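Aminoglycoside N(3)-acetyltransferase, AAC(3)-IVa (Escherichia coli, PDB 6MN3) probably confers resistance to 2-deoxystreptamine antibiotics such as gentamicin and apramycin by transferring an acetyl group from acetyl-CoA to their 3-amino group. Local coordinates at residues A[11-16]-A[50-55]; A[17-22]-A[218-223]; A[25-30]-A[141-146]; A[130-135]-A[152-157]. All blocks are in the same frame, centred on the assembly; numbering follows the deposited sequence.

In the fold
The contacts lie on and around the central mixed sheet of a single chain. Contact 3 pairs its neighbouring parallel strands 26-31 and 141-145. Contacts 1 and 2 share helix 9-19, their centres about 11 Å apart; this helix lies against helix 42-54 in contact 1 and against strand 216-222, next to 141-145 in the sheet, in contact 2. Contact 4, about 11 Å from contact 3 between centres, joins helices 131-137 and 154-161, which come directly before and after strand 141-145 in the chain. Contacts 3 and 4 are both nested within the loop that contact 2 closes, so the N-terminal helix is tied to a late strand around most of the acetyltransferase fold.

Contact 1 of 4, residues A[11-16]-A[50-55]; sequences ELIGQL and LRAALG
Ile13 and Leu16, one turn apart on helix 9-19, meet Leu50, Ala52 and Ala53 on helix 42-54 in an essentially apolar contact. The first group of contacts is branched chain against alanine. The two branches of Ile13 divide the work: its CD1 end reaches Ala52 CB at 3.6 Å, while CG2 lies over the backbone of Ala53, 4.0 Å from its CA. This split follows from the first torsion, which places CG2 opposite the backbone N (CG1 at chi1 -55°) and lets the longer branch run toward Ala52. Ala53 CB sits between the two residues of the facing helix, touching Ile13 CG2 and, at 4.1 Å, Leu16 CB. With alanines at the crossing, the segment axes come within 8.8 Å of each other, at a signed angle of -53°. Both helices pack on the same face of the central sheet, the one carrying Leu143, so the crossing is part of the helical layer on one side of this alpha/beta fold.

The second group is leucine against leucine. Leu16 and Leu50 cross at about a right angle, and Leu50 CD2 fits against both methyls of Leu16, at 3.7 Å from CD1 and 3.7 Å from CD2. Although the side chain of Leu50 sets out away from helix 9-19, its end comes back to meet it. Beneath the pair both side chains rest on Leu143, and Leu50 also covers Leu60 and Met62 of strand 59-63. The Ala52 end is more open to solvent, whereas the leucines are buried.

Contact 2 of 4, residues A[17-22]-A[218-223]; sequences LNLGVT and ARLIRS
Leu220 directs its CD2 methyl at bare backbone: it lies 3.3 Å from Gly20 C and 3.5 Å from Val21 N, a snug fit over the peptide link at which helix 9-19 has just ended. Gly20 has no side chain to hold the leucine off, and its positive phi (127°) makes it the C-prime residue of a Schellman motif, in which Val21 N turns back to Leu16 O and Gly20 N to Leu17 O. The turn thus presents a flat stretch of main chain to strand 216-222.

On one side of this peptide Leu19, the last helical residue, drops its side chain onto the strand and crosses Leu220 obliquely. Its CG lies opposite the backbone N (chi1 -171°), which carries the methyls down toward the sheet; CD2 meets Ala218 CB at 3.6 Å and CG stands 4.0 Å from Leu220 CB. Here the end of an N-terminal helix is seated on a strand near one edge of the central mixed sheet, and Leu19 also reaches Leu143 on the neighbouring strand 141-145.

Val21 follows the turn and crosses Leu220 at about a right angle, its CG2 4.2 Å from Leu220 CD2. Both residues continue onto Leu27 of strand 26-31, so their apolar contacts span several adjacent strands. Between Ala218 and Leu220, Arg219 points away from the helix end and forms a salt bridge with Asp199.

Contact 3 of 4, residues A[25-30]-A[141-146]; sequences GVLLVH and QVLLLG
Val26, Leu28 and His30 join their backbones to Gln141, Leu143 and Leu145 by hydrogen bonds that run the whole length of the strand pair. Gln141 N donates to Val26 O at 2.8 Å; Leu28 N donates to Gln141 O and Leu28 O accepts from Leu143 N, both at 2.8 Å; His30 N then bonds to Leu143 O, more bent at 147°, and His30 O receives Leu145 N at 2.7 Å. Beyond the first residues, side chains are close on both faces. On the face of Val29 and Leu143 the two lie side by side, with Val29 CG2 3.9 Å from Leu143 CB, and Leu27 CD1 fills the place between Leu143 CB and Gln141 CB. On the opposite face the His30 imidazole meets Val142 CG1 with its edge, CD2 to CG1 3.7 Å, while Leu144 CD2 approaches the ring obliquely at 3.5 Å from His30 CD2. The first torsion of His30 (chi1 -42°, CG opposite the carbonyl carbon) leans the ring across toward Val142 and Leu144 of the partner strand.

The start of the pair is less enclosed. The Gln141 side chain is partly exposed and rises, extended, from the Leu27 face to the turn after helix 9-19, where OE1 accepts from Thr22 N and NE2 donates to Gly20 O. A water bridges Val26 O and Gln141 OE1 only weakly. Parallel pairing of this kind, flanked by strand 59-63 beside 26-31 and by antiparallel strand 216-222 beside 141-145, forms the centre of the mixed sheet in this antibiotic N-acetyltransferase.

Contact 4 of 4, residues A[130-135]-A[152-157]; sequences SPVARV and NTTLHL
Val132, in the first turn of helix 131-137, packs against Thr153, Thr154 and Leu157, and Ala133 against Leu157, where the chain enters helix 154-161. Just before them Ser130 is the N-cap, and its backbone O accepts from both Ala133 N and Arg134 N. Val132 carries most of the contact. Its CG1 takes the crowded position between backbone N and carbonyl carbon (chi1 81°) and faces Leu157 CB at 3.8 Å, while CG2 lies 3.3 Å from Thr154 OG1 and also touches Thr153 CG2. The carbonyl of Val132 adds a polar link: a water donates to its O at 2.8 Å and is hydrogen-bonded to Thr154 OG1 at 2.8 Å. Ala133 comes next, with CB 4.1 Å from Leu157 CD1 and CA close to CD2, so the leucine's forked end straddles it. Further on, Arg134 turns away to a salt bridge with Asp119, and Val135 reaches Val26.

Val132 and Thr154 both rest on Leu28, so two helices joined through strand 141-145 meet over one face of the central sheet. His156, on the second helix, lies with Glu159 and Cys192 in an arrangement consistent with a Cys-His-Glu triad.

Contact 1 of 4, residues A[11-16]-A[50-55]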
loop_
_atom_site.group_PDB
_atom_site.type_symbol
_atom_site.label_atom_id
_atom_site.label_comp_id
_atom_site.label_asym_id
_atom_site.label_seq_id
_atom_site.Cartn_x
_atom_site.Cartn_y
_atom_site.Cartn_z
ATOM N N GLU A 11 -22.904 7.692 -2.533
ATOM C CA GLU A 11 -22.415 8.458 -1.391
ATOM C C GLU A 11 -20.914 8.281 -1.214
ATOM O O GLU A 11 -20.200 9.245 -0.916
ATOM C CB GLU A 11 -23.151 8.039 -0.120
ATOM C CG GLU A 11 -24.637 8.325 -0.131
ATOM C CD GLU A 11 -25.298 7.953 1.177
ATOM O OE1 GLU A 11 -25.645 6.768 1.353
ATOM O OE2 GLU A 11 -25.460 8.845 2.036
ATOM N N LEU A 12 -20.419 7.055 -1.395
ATOM C CA LEU A 12 -18.989 6.805 -1.249
ATOM C C LEU A 12 -18.186 7.564 -2.299
ATOM O O LEU A 12 -17.085 8.048 -2.015
ATOM C CB LEU A 12 -18.710 5.304 -1.333
ATOM C CG LEU A 12 -19.374 4.429 -0.269
ATOM C CD1 LEU A 12 -19.384 2.963 -0.691
ATOM C CD2 LEU A 12 -18.682 4.598 1.073
ATOM N N ILE A 13 -18.719 7.675 -3.518
ATOM C CA ILE A 13 -18.041 8.452 -4.553
ATOM C C ILE A 13 -17.925 9.907 -4.125
ATOM O O ILE A 13 -16.875 10.539 -4.294
ATOM C CB ILE A 13 -18.771 8.317 -5.905
ATOM C CG1 ILE A 13 -18.925 6.848 -6.300
ATOM C CG2 ILE A 13 -18.024 9.061 -6.998
ATOM C CD1 ILE A 13 -19.906 6.631 -7.438
ATOM N N GLY A 14 -19.001 10.461 -3.557
ATOM C CA GLY A 14 -18.957 11.842 -3.105
ATOM C C GLY A 14 -17.946 12.059 -1.997
ATOM O O GLY A 14 -17.215 13.054 -1.996
ATOM N N GLN A 15 -17.883 11.129 -1.042
ATOM C CA GLN A 15 -16.882 11.221 0.014
ATOM C C GLN A 15 -15.474 11.160 -0.562
ATOM O O GLN A 15 -14.588 11.910 -0.135
ATOM C CB GLN A 15 -17.089 10.102 1.033
ATOM C CG GLN A 15 -18.328 10.246 1.901
ATOM C CD GLN A 15 -18.506 9.066 2.834
ATOM O OE1 GLN A 15 -18.335 7.916 2.431
ATOM N NE2 GLN A 15 -18.841 9.344 4.089
ATOM N N LEU A 16 -15.253 10.278 -1.540
ATOM C CA LEU A 16 -13.929 10.145 -2.137
ATOM C C LEU A 16 -13.530 11.409 -2.890
ATOM O O LEU A 16 -12.362 11.815 -2.859
ATOM C CB LEU A 16 -13.899 8.932 -3.063
ATOM C CG LEU A 16 -13.835 7.588 -2.338
ATOM C CD1 LEU A 16 -14.390 6.471 -3.206
ATOM C CD2 LEU A 16 -12.403 7.300 -1.926
ATOM N N LEU A 50 -14.663 3.394 -5.885
ATOM C CA LEU A 50 -13.308 3.856 -6.163
ATOM C C LEU A 50 -13.085 4.031 -7.659
ATOM O O LEU A 50 -12.502 5.031 -8.095
ATOM C CB LEU A 50 -12.289 2.874 -5.588
ATOM C CG LEU A 50 -12.155 2.837 -4.066
ATOM C CD1 LEU A 50 -11.330 1.638 -3.635
ATOM C CD2 LEU A 50 -11.536 4.125 -3.556
ATOM N N ARG A 51 -13.548 3.072 -8.460
ATOM C CA ARG A 51 -13.350 3.160 -9.901
ATOM C C ARG A 51 -14.186 4.278 -10.509
ATOM O O ARG A 51 -13.747 4.941 -11.454
ATOM C CB ARG A 51 -13.676 1.819 -10.554
ATOM C CG ARG A 51 -12.817 0.672 -10.045
ATOM C CD ARG A 51 -12.633 -0.397 -11.103
ATOM N NE ARG A 51 -11.839 0.083 -12.231
ATOM C CZ ARG A 51 -11.679 -0.592 -13.365
ATOM N NH1 ARG A 51 -12.262 -1.773 -13.520
ATOM N NH2 ARG A 51 -10.941 -0.087 -14.345
ATOM N N ALA A 52 -15.389 4.507 -9.977
ATOM C CA ALA A 52 -16.222 5.590 -10.490
ATOM C C ALA A 52 -15.625 6.950 -10.154
ATOM O O ALA A 52 -15.637 7.861 -10.988
ATOM C CB ALA A 52 -17.641 5.467 -9.938
ATOM N N ALA A 53 -15.099 7.108 -8.935
ATOM C CA ALA A 53 -14.444 8.359 -8.572
ATOM C C ALA A 53 -13.232 8.623 -9.459
ATOM O O ALA A 53 -12.938 9.777 -9.791
ATOM C CB ALA A 53 -14.034 8.330 -7.103
ATOM N N LEU A 54 -12.520 7.564 -9.857
ATOM C CA LEU A 54 -11.375 7.737 -10.745
ATOM C C LEU A 54 -11.810 8.026 -12.174
ATOM O O LEU A 54 -11.128 8.770 -12.888
ATOM C CB LEU A 54 -10.492 6.493 -10.710
ATOM C CG LEU A 54 -9.687 6.270 -9.433
ATOM C CD1 LEU A 54 -8.991 4.932 -9.504
ATOM C CD2 LEU A 54 -8.680 7.389 -9.237
ATOM N N GLY A 55 -12.929 7.453 -12.609
ATOM C CA GLY A 55 -13.399 7.636 -13.960
ATOM C C GLY A 55 -12.676 6.738 -14.943
ATOM O O GLY A 55 -11.741 6.013 -14.588
#

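Contact 2 of 4, residues A[17-22]-A[218-223]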
loop_
_atom_site.group_PDB
_atom_site.type_symbol
_atom_site.label_atom_id
_atom_site.label_comp_id
_atom_site.label_asym_id
_atom_site.label_seq_id
_atom_site.Cartn_x
_atom_site.Cartn_y
_atom_site.Cartn_z
ATOM N N LEU A 17 -14.484 12.047 -3.569
ATOM C CA LEU A 17 -14.181 13.302 -4.246
ATOM C C LEU A 17 -13.955 14.423 -3.240
ATOM O O LEU A 17 -13.034 15.232 -3.402
ATOM C CB LEU A 17 -15.308 13.661 -5.216
ATOM C CG LEU A 17 -15.414 12.767 -6.454
ATOM C CD1 LEU A 17 -16.700 13.042 -7.213
ATOM C CD2 LEU A 17 -14.205 12.952 -7.356
ATOM N N ASN A 18 -14.784 14.487 -2.193
ATOM C CA ASN A 18 -14.579 15.481 -1.146
ATOM C C ASN A 18 -13.252 15.268 -0.431
ATOM O O ASN A 18 -12.606 16.236 -0.014
ATOM C CB ASN A 18 -15.726 15.435 -0.139
ATOM C CG ASN A 18 -16.992 16.052 -0.675
ATOM O OD1 ASN A 18 -16.947 16.977 -1.486
ATOM N ND2 ASN A 18 -18.134 15.549 -0.222
ATOM N N LEU A 19 -12.838 14.009 -0.271
ATOM C CA LEU A 19 -11.540 13.731 0.327
ATOM C C LEU A 19 -10.410 14.284 -0.534
ATOM O O LEU A 19 -9.393 14.752 -0.011
ATOM C CB LEU A 19 -11.381 12.227 0.535
ATOM C CG LEU A 19 -10.175 11.773 1.349
ATOM C CD1 LEU A 19 -10.211 12.399 2.734
ATOM C CD2 LEU A 19 -10.165 10.264 1.433
ATOM N N GLY A 20 -10.570 14.240 -1.856
ATOM C CA GLY A 20 -9.602 14.848 -2.750
ATOM C C GLY A 20 -9.059 13.926 -3.823
ATOM O O GLY A 20 -8.078 14.266 -4.491
ATOM N N VAL A 21 -9.674 12.753 -3.989
ATOM C CA VAL A 21 -9.238 11.820 -5.023
ATOM C C VAL A 21 -9.316 12.496 -6.384
ATOM O O VAL A 21 -10.303 13.168 -6.708
ATOM C CB VAL A 21 -10.085 10.540 -4.978
ATOM C CG1 VAL A 21 -9.764 9.639 -6.160
ATOM C CG2 VAL A 21 -9.854 9.802 -3.675
ATOM N N THR A 22 -8.262 12.336 -7.184
ATOM C CA THR A 22 -8.171 13.007 -8.474
ATOM C C THR A 22 -8.785 12.129 -9.556
ATOM O O THR A 22 -8.260 11.036 -9.822
ATOM C CB THR A 22 -6.720 13.317 -8.812
ATOM O OG1 THR A 22 -6.119 14.034 -7.729
ATOM C CG2 THR A 22 -6.632 14.158 -10.083
ATOM N N ALA A 218 -10.319 8.134 6.723
ATOM C CA ALA A 218 -9.540 7.991 5.502
ATOM C C ALA A 218 -8.480 9.078 5.420
ATOM O O ALA A 218 -8.726 10.229 5.792
ATOM C CB ALA A 218 -10.435 8.046 4.263
ATOM N N ARG A 219 -7.302 8.706 4.926
ATOM C CA ARG A 219 -6.194 9.633 4.752
ATOM C C ARG A 219 -5.702 9.542 3.319
ATOM O O ARG A 219 -5.523 8.441 2.789
ATOM C CB ARG A 219 -5.059 9.331 5.734
ATOM C CG ARG A 219 -5.276 9.951 7.102
ATOM C CD ARG A 219 -4.313 9.398 8.129
ATOM N NE ARG A 219 -4.731 8.095 8.627
ATOM C CZ ARG A 219 -4.390 7.608 9.815
ATOM N NH1 ARG A 219 -3.627 8.321 10.631
ATOM N NH2 ARG A 219 -4.816 6.410 10.188
ATOM N N LEU A 220 -5.486 10.699 2.696
ATOM C CA LEU A 220 -5.105 10.776 1.292
ATOM C C LEU A 220 -3.887 11.677 1.157
ATOM O O LEU A 220 -3.941 12.855 1.525
ATOM C CB LEU A 220 -6.263 11.303 0.444
ATOM C CG LEU A 220 -5.978 11.507 -1.042
ATOM C CD1 LEU A 220 -5.733 10.175 -1.731
ATOM C CD2 LEU A 220 -7.129 12.248 -1.684
ATOM N N ILE A 221 -2.793 11.123 0.635
ATOM C CA ILE A 221 -1.528 11.833 0.489
ATOM C C ILE A 221 -0.968 11.547 -0.896
ATOM O O ILE A 221 -1.045 10.414 -1.384
ATOM C CB ILE A 221 -0.497 11.422 1.566
ATOM C CG1 ILE A 221 -1.154 11.256 2.941
ATOM C CG2 ILE A 221 0.633 12.433 1.635
ATOM C CD1 ILE A 221 -1.469 9.814 3.301
ATOM N N ARG A 222 -0.403 12.575 -1.529
ATOM C CA ARG A 222 0.312 12.368 -2.781
ATOM C C ARG A 222 1.533 11.488 -2.543
ATOM O O ARG A 222 2.279 11.691 -1.581
ATOM C CB ARG A 222 0.736 13.706 -3.378
ATOM C CG ARG A 222 -0.342 14.397 -4.194
ATOM C CD ARG A 222 0.054 15.830 -4.518
ATOM N NE ARG A 222 1.486 15.956 -4.776
ATOM C CZ ARG A 222 2.039 15.847 -5.979
ATOM N NH1 ARG A 222 1.279 15.612 -7.040
ATOM N NH2 ARG A 222 3.351 15.973 -6.122
ATOM N N SER A 223 1.728 10.502 -3.423
ATOM C CA SER A 223 2.861 9.593 -3.276
ATOM C C SER A 223 4.184 10.351 -3.236
ATOM O O SER A 223 5.089 9.994 -2.473
ATOM C CB SER A 223 2.866 8.572 -4.411
ATOM O OG SER A 223 4.061 7.811 -4.403
#

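Contact 3 of 4, residues A[25-30]-A[141-146]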
loop_
_atom_site.group_PDB
_atom_site.type_symbol
_atom_site.label_atom_id
_atom_site.label_comp_id
_atom_site.label_asym_id
_atom_site.label_seq_id
_atom_site.Cartn_x
_atom_site.Cartn_y
_atom_site.Cartn_z
ATOM N N GLY A 25 -6.643 10.085 -12.329
ATOM C CA GLY A 25 -5.319 9.888 -11.784
ATOM C C GLY A 25 -5.046 8.438 -11.432
ATOM O O GLY A 25 -5.843 7.535 -11.689
ATOM N N VAL A 26 -3.878 8.222 -10.837
ATOM C CA VAL A 26 -3.486 6.920 -10.315
ATOM C C VAL A 26 -3.676 6.947 -8.807
ATOM O O VAL A 26 -3.230 7.886 -8.137
ATOM C CB VAL A 26 -2.034 6.582 -10.689
ATOM C CG1 VAL A 26 -1.601 5.287 -10.028
ATOM C CG2 VAL A 26 -1.891 6.485 -12.197
ATOM N N LEU A 27 -4.347 5.927 -8.272
ATOM C CA LEU A 27 -4.700 5.879 -6.856
ATOM C C LEU A 27 -4.343 4.510 -6.293
ATOM O O LEU A 27 -4.934 3.499 -6.685
ATOM C CB LEU A 27 -6.185 6.179 -6.655
ATOM C CG LEU A 27 -6.688 6.196 -5.211
ATOM C CD1 LEU A 27 -6.073 7.352 -4.436
ATOM C CD2 LEU A 27 -8.203 6.271 -5.176
ATOM N N LEU A 28 -3.378 4.481 -5.376
ATOM C CA LEU A 28 -3.008 3.270 -4.653
ATOM C C LEU A 28 -3.756 3.255 -3.326
ATOM O O LEU A 28 -3.644 4.200 -2.537
ATOM C CB LEU A 28 -1.500 3.201 -4.422
ATOM C CG LEU A 28 -1.037 2.107 -3.459
ATOM C CD1 LEU A 28 -1.335 0.728 -4.030
ATOM C CD2 LEU A 28 0.446 2.255 -3.136
ATOM N N VAL A 29 -4.510 2.188 -3.080
ATOM C CA VAL A 29 -5.430 2.125 -1.952
ATOM C C VAL A 29 -5.024 0.978 -1.039
ATOM O O VAL A 29 -5.021 -0.187 -1.456
ATOM C CB VAL A 29 -6.885 1.958 -2.415
ATOM C CG1 VAL A 29 -7.803 1.779 -1.215
ATOM C CG2 VAL A 29 -7.311 3.153 -3.246
ATOM N N HIS A 30 -4.675 1.314 0.199
ATOM C CA HIS A 30 -4.567 0.355 1.287
ATOM C C HIS A 30 -5.831 0.462 2.129
ATOM O O HIS A 30 -6.184 1.555 2.584
ATOM C CB HIS A 30 -3.332 0.626 2.143
ATOM C CG HIS A 30 -2.104 0.959 1.351
ATOM N ND1 HIS A 30 -1.227 -0.002 0.899
ATOM C CD2 HIS A 30 -1.603 2.149 0.943
ATOM C CE1 HIS A 30 -0.240 0.580 0.240
ATOM N NE2 HIS A 30 -0.445 1.885 0.253
ATOM N N GLN A 141 -1.742 9.077 -6.127
ATOM C CA GLN A 141 -2.237 9.356 -4.790
ATOM C C GLN A 141 -2.305 8.059 -3.995
ATOM O O GLN A 141 -2.592 6.991 -4.543
ATOM C CB GLN A 141 -3.623 10.006 -4.833
ATOM C CG GLN A 141 -3.639 11.445 -5.312
ATOM C CD GLN A 141 -5.047 12.006 -5.389
ATOM O OE1 GLN A 141 -5.897 11.485 -6.112
ATOM N NE2 GLN A 141 -5.304 13.068 -4.634
ATOM N N VAL A 142 -2.038 8.160 -2.697
ATOM C CA VAL A 142 -2.102 7.021 -1.789
ATOM C C VAL A 142 -3.269 7.248 -0.839
ATOM O O VAL A 142 -3.311 8.255 -0.120
ATOM C CB VAL A 142 -0.789 6.828 -1.016
ATOM C CG1 VAL A 142 -0.913 5.656 -0.056
ATOM C CG2 VAL A 142 0.366 6.605 -1.982
ATOM N N LEU A 143 -4.213 6.317 -0.841
ATOM C CA LEU A 143 -5.404 6.397 -0.007
ATOM C C LEU A 143 -5.270 5.374 1.112
ATOM O O LEU A 143 -5.233 4.166 0.856
ATOM C CB LEU A 143 -6.663 6.152 -0.835
ATOM C CG LEU A 143 -7.972 6.082 -0.048
ATOM C CD1 LEU A 143 -8.174 7.357 0.754
ATOM C CD2 LEU A 143 -9.152 5.834 -0.980
ATOM N N LEU A 144 -5.183 5.859 2.346
ATOM C CA LEU A 144 -5.192 5.002 3.526
ATOM C C LEU A 144 -6.633 4.905 4.013
ATOM O O LEU A 144 -7.175 5.866 4.569
ATOM C CB LEU A 144 -4.272 5.558 4.608
ATOM C CG LEU A 144 -2.807 5.762 4.213
ATOM C CD1 LEU A 144 -1.964 6.056 5.444
ATOM C CD2 LEU A 144 -2.270 4.546 3.472
ATOM N N LEU A 145 -7.252 3.749 3.800
ATOM C CA LEU A 145 -8.688 3.564 3.989
ATOM C C LEU A 145 -8.918 2.705 5.231
ATOM O O LEU A 145 -8.921 1.475 5.164
ATOM C CB LEU A 145 -9.301 2.930 2.744
ATOM C CG LEU A 145 -10.820 2.981 2.632
ATOM C CD1 LEU A 145 -11.311 4.357 3.023
ATOM C CD2 LEU A 145 -11.255 2.630 1.220
ATOM N N GLY A 146 -9.125 3.365 6.367
ATOM C CA GLY A 146 -9.340 2.646 7.605
ATOM C C GLY A 146 -8.110 1.975 8.165
ATOM O O GLY A 146 -8.233 1.078 9.004
HETATM O O HOH W 1 -3.707 11.245 -8.759
#

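Contact 4 of 4, residues A[130-135]-A[152-157]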
loop_
_atom_site.group_PDB
_atom_site.type_symbol
_atom_site.label_atom_id
_atom_site.label_comp_id
_atom_site.label_asym_id
_atom_site.label_seq_id
_atom_site.Cartn_x
_atom_site.Cartn_y
_atom_site.Cartn_z
ATOM N N SER A 130 9.563 -1.485 -8.338
ATOM C CA SER A 130 8.351 -2.144 -7.884
ATOM C C SER A 130 7.129 -1.309 -8.235
ATOM O O SER A 130 7.246 -0.122 -8.554
ATOM C CB SER A 130 8.414 -2.377 -6.370
ATOM O OG SER A 130 8.472 -1.149 -5.668
ATOM N N PRO A 131 5.932 -1.905 -8.211
ATOM C CA PRO A 131 4.718 -1.117 -8.485
ATOM C C PRO A 131 4.580 0.124 -7.620
ATOM O O PRO A 131 4.083 1.150 -8.103
ATOM C CB PRO A 131 3.591 -2.121 -8.210
ATOM C CG PRO A 131 4.192 -3.437 -8.529
ATOM C CD PRO A 131 5.638 -3.347 -8.116
ATOM N N VAL A 132 5.011 0.068 -6.357
ATOM C CA VAL A 132 4.898 1.230 -5.484
ATOM C C VAL A 132 5.776 2.377 -5.968
ATOM O O VAL A 132 5.499 3.541 -5.655
ATOM C CB VAL A 132 5.233 0.845 -4.028
ATOM C CG1 VAL A 132 6.737 0.813 -3.803
ATOM C CG2 VAL A 132 4.563 1.804 -3.057
ATOM N N ALA A 133 6.823 2.083 -6.739
ATOM C CA ALA A 133 7.621 3.147 -7.334
ATOM C C ALA A 133 7.027 3.629 -8.649
ATOM O O ALA A 133 7.180 4.806 -8.997
ATOM C CB ALA A 133 9.058 2.671 -7.549
ATOM N N ARG A 134 6.347 2.746 -9.387
ATOM C CA ARG A 134 5.686 3.166 -10.618
ATOM C C ARG A 134 4.507 4.088 -10.332
ATOM O O ARG A 134 4.205 4.969 -11.142
ATOM C CB ARG A 134 5.238 1.942 -11.418
ATOM C CG ARG A 134 6.378 1.003 -11.789
ATOM C CD ARG A 134 7.342 1.666 -12.764
ATOM N NE ARG A 134 8.738 1.398 -12.427
ATOM C CZ ARG A 134 9.612 0.824 -13.247
ATOM N NH1 ARG A 134 9.237 0.442 -14.460
ATOM N NH2 ARG A 134 10.861 0.618 -12.849
ATOM N N VAL A 135 3.838 3.907 -9.193
ATOM C CA VAL A 135 2.821 4.867 -8.776
ATOM C C VAL A 135 3.464 6.209 -8.443
ATOM O O VAL A 135 2.929 7.273 -8.779
ATOM C CB VAL A 135 2.022 4.306 -7.584
ATOM C CG1 VAL A 135 1.173 5.395 -6.939
ATOM C CG2 VAL A 135 1.154 3.132 -8.025
ATOM N N ASN A 152 1.274 2.000 5.030
ATOM C CA ASN A 152 1.698 2.845 3.919
ATOM C C ASN A 152 2.950 2.273 3.267
ATOM O O ASN A 152 4.071 2.655 3.619
ATOM C CB ASN A 152 1.947 4.278 4.398
ATOM C CG ASN A 152 2.091 5.262 3.252
ATOM O OD1 ASN A 152 2.198 4.872 2.090
ATOM N ND2 ASN A 152 2.093 6.551 3.578
ATOM N N THR A 153 2.760 1.365 2.306
ATOM C CA THR A 153 3.881 0.667 1.685
ATOM C C THR A 153 4.871 1.635 1.045
ATOM O O THR A 153 6.075 1.353 1.000
ATOM C CB THR A 153 3.350 -0.332 0.653
ATOM O OG1 THR A 153 2.593 -1.348 1.321
ATOM C CG2 THR A 153 4.481 -0.987 -0.115
ATOM N N THR A 154 4.390 2.789 0.569
ATOM C CA THR A 154 5.275 3.766 -0.060
ATOM C C THR A 154 6.395 4.202 0.880
ATOM O O THR A 154 7.486 4.563 0.421
ATOM C CB THR A 154 4.460 4.971 -0.540
ATOM O OG1 THR A 154 3.486 4.536 -1.499
ATOM C CG2 THR A 154 5.354 6.022 -1.188
ATOM N N LEU A 155 6.160 4.148 2.193
ATOM C CA LEU A 155 7.217 4.474 3.144
ATOM C C LEU A 155 8.379 3.492 3.051
ATOM O O LEU A 155 9.537 3.884 3.234
ATOM C CB LEU A 155 6.654 4.506 4.564
ATOM C CG LEU A 155 5.840 5.758 4.897
ATOM C CD1 LEU A 155 5.264 5.679 6.302
ATOM C CD2 LEU A 155 6.694 7.007 4.730
ATOM N N HIS A 156 8.095 2.218 2.765
ATOM C CA HIS A 156 9.172 1.253 2.560
ATOM C C HIS A 156 10.016 1.625 1.348
ATOM O O HIS A 156 11.236 1.421 1.342
ATOM C CB HIS A 156 8.596 -0.152 2.397
ATOM C CG HIS A 156 8.261 -0.823 3.691
ATOM N ND1 HIS A 156 9.216 -1.153 4.628
ATOM C CD2 HIS A 156 7.076 -1.232 4.203
ATOM C CE1 HIS A 156 8.634 -1.733 5.662
ATOM N NE2 HIS A 156 7.335 -1.794 5.429
ATOM N N LEU A 157 9.380 2.165 0.306
ATOM C CA LEU A 157 10.129 2.660 -0.842
ATOM C C LEU A 157 11.041 3.811 -0.440
ATOM O O LEU A 157 12.165 3.930 -0.942
ATOM C CB LEU A 157 9.161 3.093 -1.945
ATOM C CG LEU A 157 9.675 4.030 -3.042
ATOM C CD1 LEU A 157 10.737 3.347 -3.896
ATOM C CD2 LEU A 157 8.523 4.520 -3.906
HETATM O O HOH W 2 3.761 5.216 -4.150
#